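Local structure of tyrosyl-DNA phosphodiesterase 2 (4F1H) at residues 185-195 against 236-244. The protein belongs to the endonuclease/exonuclease/phosphatase family of the DNase I-like clan, metal-dependent enzymes built on a two-sheet alpha/beta fold. Residues are numbered along the deposited sequence; the frame is centred on the assembly and turned at random.
Sequences YTWDTKANSNK and RYTSDHWGI. With nucleotides of chain A.
With CG of W187 swung opposite its backbone N (chi1 -169°) and CG of H241 set opposite its carbonyl carbon (chi1 -69°), the indole edge meets the imidazole face in a T-shaped pair, W187 CD1 lying over the middle of the H241 ring. The same indole gives a nearly straight hydrogen bond from W187 NE1 to D240 OD2, 3.0 Å; D240 OD2 lies in the indole plane, whereas the N-H comes from above the carboxylate plane. Next to this pair the backbones join through W242 N to T186 O, 2.8 Å. N192 reaches the S239 carbonyl: its ND2 bonds S239 O at 2.8 Å, in the carbonyl plane and on a lone pair, while lying over one face of the W242 ring. Its OD1 accepts from N194 N in an Asx turn, so both ends of the amide are engaged. N194 grips Y237 at two backbone atoms, OD1 taking Y237 N and ND2 giving to Y237 O, each 2.9 Å; the R236 guanidinium stacks on this amide, planes 17° apart, and R236 NH1 makes a bent bond to N194 O and also a salt bridge to D15. Water links D188 OD2 to W242 NE1, and a second water joins D188 N to D240 O. Nucleotides of chain A line the W187, H241 and K195 side: H241 NE2 donates to OP1 of DT1 at 2.8 Å, K195 NZ to its O4' at 2.8 Å, and the W187 indole packs against the sugar carbons of DT1 and DG2. D206 OD2 bonds both H241 ND1 and T186 OG1, probably orienting the imidazole, and D240 stands near the bound magnesium ion. The contact joins the two sheets of the DNase I-like fold: T186 and W187 form a classic bulge against C203 of strand 202-211, whereas 236-244 leads into strand 243-249, between strands 4-10 and 220-227.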
ATOM      1  N   TYR B 185      -7.025 -13.229   9.005  1.00 18.50           N
ATOM      2  CA  TYR B 185      -7.973 -12.181   9.376  1.00 19.56           C
ATOM      3  C   TYR B 185      -8.004 -12.047  10.871  1.00 17.17           C
ATOM      4  O   TYR B 185      -8.130 -13.057  11.600  1.00 19.76           O
ATOM      5  CB  TYR B 185      -9.383 -12.524   8.868  1.00 16.60           C
ATOM      6  CG  TYR B 185      -9.370 -12.771   7.402  1.00 17.55           C
ATOM      7  CD1 TYR B 185      -8.985 -11.755   6.523  1.00 18.09           C
ATOM      8  CD2 TYR B 185      -9.705 -14.023   6.885  1.00 24.05           C
ATOM      9  CE1 TYR B 185      -8.958 -11.976   5.135  1.00 19.58           C
ATOM     10  CE2 TYR B 185      -9.670 -14.253   5.513  1.00 27.20           C
ATOM     11  CZ  TYR B 185      -9.300 -13.221   4.649  1.00 24.14           C
ATOM     12  OH  TYR B 185      -9.265 -13.458   3.284  1.00 26.63           O
ATOM     13  N   THR B 186      -7.899 -10.807  11.353  1.00 16.65           N
ATOM     14  CA  THR B 186      -7.845 -10.567  12.806  1.00 14.36           C
ATOM     15  C   THR B 186      -9.082  -9.827  13.307  1.00 15.73           C
ATOM     16  O   THR B 186      -9.339  -9.718  14.515  1.00 16.41           O
ATOM     17  CB  THR B 186      -6.580  -9.782  13.232  1.00 15.53           C
ATOM     18  OG1 THR B 186      -6.668  -8.424  12.762  1.00 15.42           O
ATOM     19  CG2 THR B 186      -5.265 -10.413  12.702  1.00 15.96           C
ATOM     20  N   TRP B 187      -9.888  -9.329  12.374  1.00 14.71           N
ATOM     21  CA  TRP B 187     -11.186  -8.716  12.734  1.00 13.64           C
ATOM     22  C   TRP B 187     -12.165  -9.259  11.696  1.00 18.39           C
ATOM     23  O   TRP B 187     -12.076  -8.895  10.523  1.00 19.26           O
ATOM     24  CB  TRP B 187     -11.069  -7.175  12.629  1.00 15.36           C
ATOM     25  CG  TRP B 187     -12.249  -6.433  13.220  1.00 16.32           C
ATOM     26  CD1 TRP B 187     -12.476  -6.119  14.551  1.00 19.60           C
ATOM     27  CD2 TRP B 187     -13.370  -5.940  12.496  1.00 16.63           C
ATOM     28  NE1 TRP B 187     -13.672  -5.418  14.670  1.00 19.46           N
ATOM     29  CE2 TRP B 187     -14.236  -5.319  13.420  1.00 18.73           C
ATOM     30  CE3 TRP B 187     -13.717  -5.960  11.140  1.00 21.90           C
ATOM     31  CZ2 TRP B 187     -15.430  -4.718  13.027  1.00 20.00           C
ATOM     32  CZ3 TRP B 187     -14.906  -5.363  10.750  1.00 23.25           C
ATOM     33  CH2 TRP B 187     -15.739  -4.741  11.690  1.00 20.04           C
ATOM     34  N   ASP B 188     -13.082 -10.136  12.115  1.00 17.84           N
ATOM     35  CA  ASP B 188     -13.837 -10.986  11.158  1.00 15.74           C
ATOM     36  C   ASP B 188     -15.256 -11.084  11.657  1.00 17.89           C
ATOM     37  O   ASP B 188     -15.525 -11.756  12.671  1.00 20.84           O
ATOM     38  CB  ASP B 188     -13.180 -12.353  11.166  1.00 17.73           C
ATOM     39  CG  ASP B 188     -13.834 -13.351  10.222  1.00 25.89           C
ATOM     40  OD1 ASP B 188     -15.039 -13.253   9.969  1.00 23.09           O
ATOM     41  OD2 ASP B 188     -13.130 -14.289   9.766  1.00 23.47           O
ATOM     42  N   THR B 189     -16.174 -10.355  11.002  1.00 20.62           N
ATOM     43  CA  THR B 189     -17.520 -10.283  11.554  1.00 18.66           C
ATOM     44  C   THR B 189     -18.351 -11.553  11.256  1.00 27.66           C
ATOM     45  O   THR B 189     -19.442 -11.724  11.806  1.00 29.61           O
ATOM     46  CB  THR B 189     -18.288  -9.086  11.029  1.00 23.43           C
ATOM     47  OG1 THR B 189     -18.410  -9.203   9.605  1.00 21.29           O
ATOM     48  CG2 THR B 189     -17.565  -7.791  11.369  1.00 23.42           C
ATOM     49  N   LYS B 190     -17.859 -12.421  10.382  1.00 25.36           N
ATOM     50  CA  LYS B 190     -18.515 -13.714  10.175  1.00 24.48           C
ATOM     51  C   LYS B 190     -18.186 -14.700  11.305  1.00 27.91           C
ATOM     52  O   LYS B 190     -19.060 -15.424  11.824  1.00 28.91           O
ATOM     53  CB  LYS B 190     -18.071 -14.293   8.831  1.00 30.87           C
ATOM     54  CG  LYS B 190     -18.850 -15.539   8.377  1.00 45.90           C
ATOM     55  CD  LYS B 190     -18.466 -15.918   6.946  1.00 57.11           C
ATOM     56  CE  LYS B 190     -19.219 -17.152   6.451  1.00 65.28           C
ATOM     57  NZ  LYS B 190     -20.551 -16.815   5.868  1.00 69.04           N
ATOM     58  N   ALA B 191     -16.919 -14.708  11.707  1.00 22.03           N
ATOM     59  CA  ALA B 191     -16.427 -15.661  12.691  1.00 20.42           C
ATOM     60  C   ALA B 191     -16.580 -15.171  14.117  1.00 22.38           C
ATOM     61  O   ALA B 191     -16.601 -15.986  15.052  1.00 23.53           O
ATOM     62  CB  ALA B 191     -14.977 -15.984  12.411  1.00 23.42           C
ATOM     63  N   ASN B 192     -16.668 -13.849  14.285  1.00 20.33           N
ATOM     64  CA  ASN B 192     -16.791 -13.198  15.599  1.00 17.33           C
ATOM     65  C   ASN B 192     -18.138 -12.447  15.704  1.00 20.85           C
ATOM     66  O   ASN B 192     -18.419 -11.539  14.905  1.00 22.77           O
ATOM     67  CB  ASN B 192     -15.603 -12.217  15.809  1.00 17.27           C
ATOM     68  CG  ASN B 192     -15.519 -11.685  17.242  1.00 18.46           C
ATOM     69  OD1 ASN B 192     -16.500 -11.170  17.800  1.00 25.77           O
ATOM     70  ND2 ASN B 192     -14.347 -11.794  17.847  1.00 15.92           N
ATOM     71  N   SER B 193     -18.946 -12.806  16.697  1.00 23.62           N
ATOM     72  CA  SER B 193     -20.313 -12.277  16.811  1.00 24.76           C
ATOM     73  C   SER B 193     -20.457 -11.194  17.882  1.00 26.59           C
ATOM     74  O   SER B 193     -21.588 -10.799  18.248  1.00 25.56           O
ATOM     75  CB  SER B 193     -21.282 -13.431  17.096  1.00 25.73           C
ATOM     76  OG  SER B 193     -20.835 -14.156  18.247  1.00 25.62           O
ATOM     77  N   ASN B 194     -19.340 -10.691  18.399  1.00 22.63           N
ATOM     78  CA  ASN B 194     -19.453  -9.701  19.473  1.00 20.90           C
ATOM     79  C   ASN B 194     -20.070  -8.420  18.956  1.00 22.75           C
ATOM     80  O   ASN B 194     -20.844  -7.771  19.657  1.00 30.99           O
ATOM     81  CB  ASN B 194     -18.098  -9.353  20.066  1.00 22.41           C
ATOM     82  CG  ASN B 194     -17.712 -10.283  21.171  1.00 21.02           C
ATOM     83  OD1 ASN B 194     -18.241 -11.412  21.271  1.00 21.82           O
ATOM     84  ND2 ASN B 194     -16.790  -9.818  22.028  1.00 18.49           N
ATOM     85  N   LYS B 195     -19.694  -8.047  17.743  1.00 28.52           N
ATOM     86  CA  LYS B 195     -20.289  -6.870  17.098  1.00 38.17           C
ATOM     87  C   LYS B 195     -21.491  -7.332  16.282  1.00 39.02           C
ATOM     88  O   LYS B 195     -21.391  -8.253  15.465  1.00 43.93           O
ATOM     89  CB  LYS B 195     -19.254  -6.153  16.214  1.00 44.13           C
ATOM     90  CG  LYS B 195     -18.941  -4.732  16.662  1.00 55.27           C
ATOM     91  CD  LYS B 195     -17.593  -4.225  16.126  1.00 60.39           C
ATOM     92  CE  LYS B 195     -17.742  -2.867  15.404  1.00 59.05           C
ATOM     93  NZ  LYS B 195     -16.753  -1.786  15.807  1.00 44.84           N
ATOM     94  N   ARG B 236     -19.825 -14.553  25.125  1.00 22.77           N
ATOM     95  CA  ARG B 236     -19.170 -13.646  24.179  1.00 19.83           C
ATOM     96  C   ARG B 236     -17.684 -13.974  24.057  1.00 21.35           C
ATOM     97  O   ARG B 236     -17.111 -14.638  24.925  1.00 22.22           O
ATOM     98  CB  ARG B 236     -19.337 -12.207  24.645  1.00 24.11           C
ATOM     99  CG  ARG B 236     -20.813 -11.849  24.891  1.00 29.51           C
ATOM    100  CD  ARG B 236     -20.983 -10.360  25.108  1.00 28.64           C
ATOM    101  NE  ARG B 236     -20.950  -9.602  23.858  1.00 25.16           N
ATOM    102  CZ  ARG B 236     -20.220  -8.502  23.697  1.00 25.00           C
ATOM    103  NH1 ARG B 236     -20.240  -7.839  22.536  1.00 27.81           N
ATOM    104  NH2 ARG B 236     -19.455  -8.062  24.701  1.00 28.23           N
ATOM    105  N   TYR B 237     -17.070 -13.472  22.984  1.00 16.60           N
ATOM    106  CA  TYR B 237     -15.614 -13.554  22.806  1.00 16.04           C
ATOM    107  C   TYR B 237     -14.912 -12.507  23.653  1.00 17.19           C
ATOM    108  O   TYR B 237     -15.498 -11.492  24.056  1.00 18.00           O
ATOM    109  CB  TYR B 237     -15.248 -13.350  21.318  1.00 15.86           C
ATOM    110  CG  TYR B 237     -15.832 -14.441  20.443  1.00 17.46           C
ATOM    111  CD1 TYR B 237     -15.223 -15.696  20.377  1.00 21.45           C
ATOM    112  CD2 TYR B 237     -17.011 -14.250  19.750  1.00 18.55           C
ATOM    113  CE1 TYR B 237     -15.777 -16.718  19.617  1.00 25.14           C
ATOM    114  CE2 TYR B 237     -17.572 -15.285  18.980  1.00 21.88           C
ATOM    115  CZ  TYR B 237     -16.944 -16.497  18.924  1.00 22.12           C
ATOM    116  OH  TYR B 237     -17.487 -17.532  18.165  1.00 24.02           O
ATOM    117  N   THR B 238     -13.626 -12.735  23.895  1.00 14.68           N
ATOM    118  CA  THR B 238     -12.851 -11.804  24.698  1.00 15.09           C
ATOM    119  C   THR B 238     -12.893 -10.393  24.062  1.00 14.33           C
ATOM    120  O   THR B 238     -13.007  -9.368  24.778  1.00 16.35           O
ATOM    121  CB  THR B 238     -11.383 -12.304  24.769  1.00 15.27           C
ATOM    122  OG1 THR B 238     -11.351 -13.555  25.486  1.00 19.17           O
ATOM    123  CG2 THR B 238     -10.497 -11.308  25.489  1.00 16.60           C
ATOM    124  N   SER B 239     -12.846 -10.361  22.728  1.00 14.12           N
ATOM    125  CA  SER B 239     -12.885  -9.098  21.978  1.00 13.65           C
ATOM    126  C   SER B 239     -13.513  -9.273  20.615  1.00 15.43           C
ATOM    127  O   SER B 239     -13.703 -10.405  20.186  1.00 17.67           O
ATOM    128  CB  SER B 239     -11.435  -8.671  21.770  1.00 18.04           C
ATOM    129  OG  SER B 239     -11.365  -7.452  21.094  1.00 17.53           O
ATOM    130  N   ASP B 240     -13.818  -8.158  19.937  1.00 13.62           N
ATOM    131  CA  ASP B 240     -14.193  -8.270  18.532  1.00 17.53           C
ATOM    132  C   ASP B 240     -12.985  -8.559  17.619  1.00 16.68           C
ATOM    133  O   ASP B 240     -13.167  -8.909  16.439  1.00 14.79           O
ATOM    134  CB  ASP B 240     -14.985  -7.038  18.062  1.00 17.47           C
ATOM    135  CG  ASP B 240     -14.186  -5.747  18.147  1.00 23.69           C
ATOM    136  OD1 ASP B 240     -13.188  -5.654  18.914  1.00 23.25           O
ATOM    137  OD2 ASP B 240     -14.593  -4.789  17.443  1.00 26.67           O
ATOM    138  N   HIS B 241     -11.769  -8.400  18.155  1.00 16.87           N
ATOM    139  CA  HIS B 241     -10.550  -8.804  17.452  1.00 14.48           C
ATOM    140  C   HIS B 241     -10.063 -10.143  17.960  1.00 14.31           C
ATOM    141  O   HIS B 241     -10.264 -10.461  19.131  1.00 14.93           O
ATOM    142  CB  HIS B 241      -9.407  -7.810  17.738  1.00 15.47           C
ATOM    143  CG  HIS B 241      -9.594  -6.462  17.124  1.00 16.45           C
ATOM    144  ND1 HIS B 241      -8.763  -5.990  16.123  1.00 16.27           N
ATOM    145  CD2 HIS B 241     -10.446  -5.447  17.423  1.00 18.55           C
ATOM    146  CE1 HIS B 241      -9.119  -4.753  15.802  1.00 16.85           C
ATOM    147  NE2 HIS B 241     -10.149  -4.409  16.563  1.00 16.12           N
ATOM    148  N   TRP B 242      -9.345 -10.875  17.108  1.00 13.84           N
ATOM    149  CA  TRP B 242      -8.565 -12.007  17.577  1.00 15.70           C
ATOM    150  C   TRP B 242      -7.213 -11.458  18.047  1.00 16.13           C
ATOM    151  O   TRP B 242      -6.743 -10.417  17.548  1.00 19.48           O
ATOM    152  CB  TRP B 242      -8.360 -12.996  16.439  1.00 15.75           C
ATOM    153  CG  TRP B 242      -9.634 -13.502  15.786  1.00 14.43           C
ATOM    154  CD1 TRP B 242      -9.799 -13.716  14.458  1.00 17.69           C
ATOM    155  CD2 TRP B 242     -10.852 -13.930  16.419  1.00 16.27           C
ATOM    156  NE1 TRP B 242     -11.041 -14.227  14.211  1.00 16.91           N
ATOM    157  CE2 TRP B 242     -11.708 -14.384  15.397  1.00 20.08           C
ATOM    158  CE3 TRP B 242     -11.296 -13.981  17.736  1.00 18.80           C
ATOM    159  CZ2 TRP B 242     -13.006 -14.862  15.661  1.00 17.74           C
ATOM    160  CZ3 TRP B 242     -12.571 -14.471  17.994  1.00 17.61           C
ATOM    161  CH2 TRP B 242     -13.399 -14.903  16.964  1.00 16.73           C
ATOM    162  N   GLY B 243      -6.598 -12.106  19.042  1.00 15.53           N
ATOM    163  CA  GLY B 243      -5.262 -11.719  19.439  1.00 15.76           C
ATOM    164  C   GLY B 243      -4.224 -12.423  18.589  1.00 17.66           C
ATOM    165  O   GLY B 243      -4.516 -13.424  17.934  1.00 16.34           O
ATOM    166  N   ILE B 244      -3.009 -11.878  18.554  1.00 13.51           N
ATOM    167  CA  ILE B 244      -1.910 -12.548  17.852  1.00 12.55           C
ATOM    168  C   ILE B 244      -0.910 -13.035  18.895  1.00 16.13           C
ATOM    169  O   ILE B 244      -0.459 -12.253  19.733  1.00 18.79           O
ATOM    170  CB  ILE B 244      -1.165 -11.596  16.911  1.00 16.25           C
ATOM    171  CG1 ILE B 244      -2.089 -11.136  15.776  1.00 16.48           C
ATOM    172  CG2 ILE B 244       0.036 -12.304  16.255  1.00 19.19           C
ATOM    173  CD1 ILE B 244      -1.469 -10.034  14.892  1.00 20.22           C
TER
ATOM    174  OP3  DT A   1     -10.208   0.407  15.708  1.00 19.08           O
ATOM    175  P    DT A   1     -10.832  -0.919  15.407  0.68 15.64           P
ATOM    176  OP1  DT A   1     -11.152  -1.756  16.553  1.00 24.80           O
ATOM    177  OP2  DT A   1      -9.939  -1.782  14.556  1.00 23.87           O
ATOM    178  O5'  DT A   1     -12.101  -0.605  14.510  1.00 20.96           O
ATOM    179  C5'  DT A   1     -13.059  -1.661  14.326  1.00 21.57           C
ATOM    180  C4'  DT A   1     -14.179  -1.078  13.489  1.00 19.57           C
ATOM    181  O4'  DT A   1     -14.950  -0.225  14.380  1.00 20.94           O
ATOM    182  C3'  DT A   1     -13.746  -0.215  12.298  1.00 21.42           C
ATOM    183  O3'  DT A   1     -14.738  -0.329  11.260  1.00 20.66           O
ATOM    184  C2'  DT A   1     -13.764   1.201  12.868  1.00 19.11           C
ATOM    185  C1'  DT A   1     -14.957   1.106  13.819  1.00 19.91           C
ATOM    186  N1   DT A   1     -14.943   2.126  14.908  1.00 19.76           N
ATOM    187  C2   DT A   1     -15.979   3.041  14.950  1.00 29.08           C
ATOM    188  O2   DT A   1     -16.901   3.063  14.119  1.00 29.51           O
ATOM    189  N3   DT A   1     -15.883   3.945  15.975  1.00 28.47           N
ATOM    190  C4   DT A   1     -14.901   4.029  16.957  1.00 29.92           C
ATOM    191  O4   DT A   1     -14.934   4.896  17.851  1.00 24.66           O
ATOM    192  C5   DT A   1     -13.855   3.027  16.839  1.00 23.86           C
ATOM    193  C7   DT A   1     -12.704   3.019  17.800  1.00 17.71           C
ATOM    194  C6   DT A   1     -13.912   2.129  15.845  1.00 21.09           C
ATOM    195  P    DA A   4      -9.582  -7.267   1.896  0.61 17.60           P
ATOM    196  OP1  DA A   4      -8.287  -7.226   2.621  1.00 22.06           O
ATOM    197  OP2  DA A   4      -9.869  -6.162   0.938  1.00 28.77           O
ATOM    198  O5'  DA A   4      -9.771  -8.641   1.124  1.00 21.94           O
ATOM    199  C5'  DA A   4      -9.572  -9.877   1.830  1.00 25.18           C
ATOM    200  C4'  DA A   4      -9.899 -11.002   0.879  1.00 25.39           C
ATOM    201  O4'  DA A   4     -11.335 -11.061   0.673  1.00 27.49           O
ATOM    202  C3'  DA A   4      -9.284 -10.891  -0.522  1.00 28.57           C
ATOM    203  O3'  DA A   4      -8.786 -12.201  -0.721  1.00 30.28           O
ATOM    204  C2'  DA A   4     -10.466 -10.565  -1.447  1.00 26.99           C
ATOM    205  C1'  DA A   4     -11.587 -11.297  -0.715  1.00 24.70           C
ATOM    206  N9   DA A   4     -12.938 -10.787  -0.930  1.00 23.82           N
ATOM    207  C8   DA A   4     -13.330  -9.491  -1.173  1.00 24.70           C
ATOM    208  N7   DA A   4     -14.640  -9.353  -1.288  1.00 26.60           N
ATOM    209  C5   DA A   4     -15.135 -10.639  -1.077  1.00 30.44           C
ATOM    210  C6   DA A   4     -16.462 -11.152  -1.074  1.00 32.75           C
ATOM    211  N6   DA A   4     -17.553 -10.389  -1.279  1.00 35.67           N
ATOM    212  N1   DA A   4     -16.617 -12.480  -0.838  1.00 33.74           N
ATOM    213  C2   DA A   4     -15.524 -13.238  -0.626  1.00 34.25           C
ATOM    214  N3   DA A   4     -14.234 -12.867  -0.613  1.00 34.74           N
ATOM    215  C4   DA A   4     -14.110 -11.533  -0.837  1.00 29.52           C
ATOM    216  P    DG A   2     -14.399   0.094   9.765  0.71 16.21           P
ATOM    217  OP1  DG A   2     -12.961  -0.188   9.502  1.00 19.37           O
ATOM    218  OP2  DG A   2     -14.977   1.462   9.487  1.00 19.92           O
ATOM    219  O5'  DG A   2     -15.336  -0.867   8.896  1.00 21.50           O
ATOM    220  C5'  DG A   2     -15.135  -2.269   9.035  1.00 21.78           C
ATOM    221  C4'  DG A   2     -15.482  -2.886   7.695  1.00 19.25           C
ATOM    222  O4'  DG A   2     -16.935  -2.883   7.548  1.00 21.11           O
ATOM    223  C3'  DG A   2     -14.910  -2.212   6.457  1.00 22.88           C
ATOM    224  O3'  DG A   2     -14.359  -3.296   5.702  1.00 23.85           O
ATOM    225  C2'  DG A   2     -16.142  -1.621   5.764  1.00 21.41           C
ATOM    226  C1'  DG A   2     -17.221  -2.608   6.194  1.00 20.71           C
ATOM    227  N9   DG A   2     -18.584  -2.088   6.189  1.00 21.02           N
ATOM    228  C8   DG A   2     -19.102  -1.001   6.899  1.00 19.45           C
ATOM    229  N7   DG A   2     -20.400  -0.815   6.674  1.00 23.01           N
ATOM    230  C5   DG A   2     -20.726  -1.847   5.756  1.00 24.77           C
ATOM    231  C6   DG A   2     -21.959  -2.172   5.118  1.00 27.84           C
ATOM    232  O6   DG A   2     -23.042  -1.606   5.263  1.00 23.88           O
ATOM    233  N1   DG A   2     -21.867  -3.278   4.271  1.00 26.21           N
ATOM    234  C2   DG A   2     -20.702  -4.000   4.079  1.00 27.44           C
ATOM    235  N2   DG A   2     -20.756  -5.043   3.231  1.00 29.34           N
ATOM    236  N3   DG A   2     -19.535  -3.690   4.643  1.00 24.22           N
ATOM    237  C4   DG A   2     -19.630  -2.629   5.482  1.00 20.77           C
TER
HETATM  238  O   HOH W   1     -12.532 -11.164  14.963  1.00 16.74           O
HETATM  239  O   HOH W   2     -11.480 -15.332  11.551  1.00 23.49           O
HETATM  240  O   HOH W   3     -19.553 -16.837  16.531  1.00 42.58           O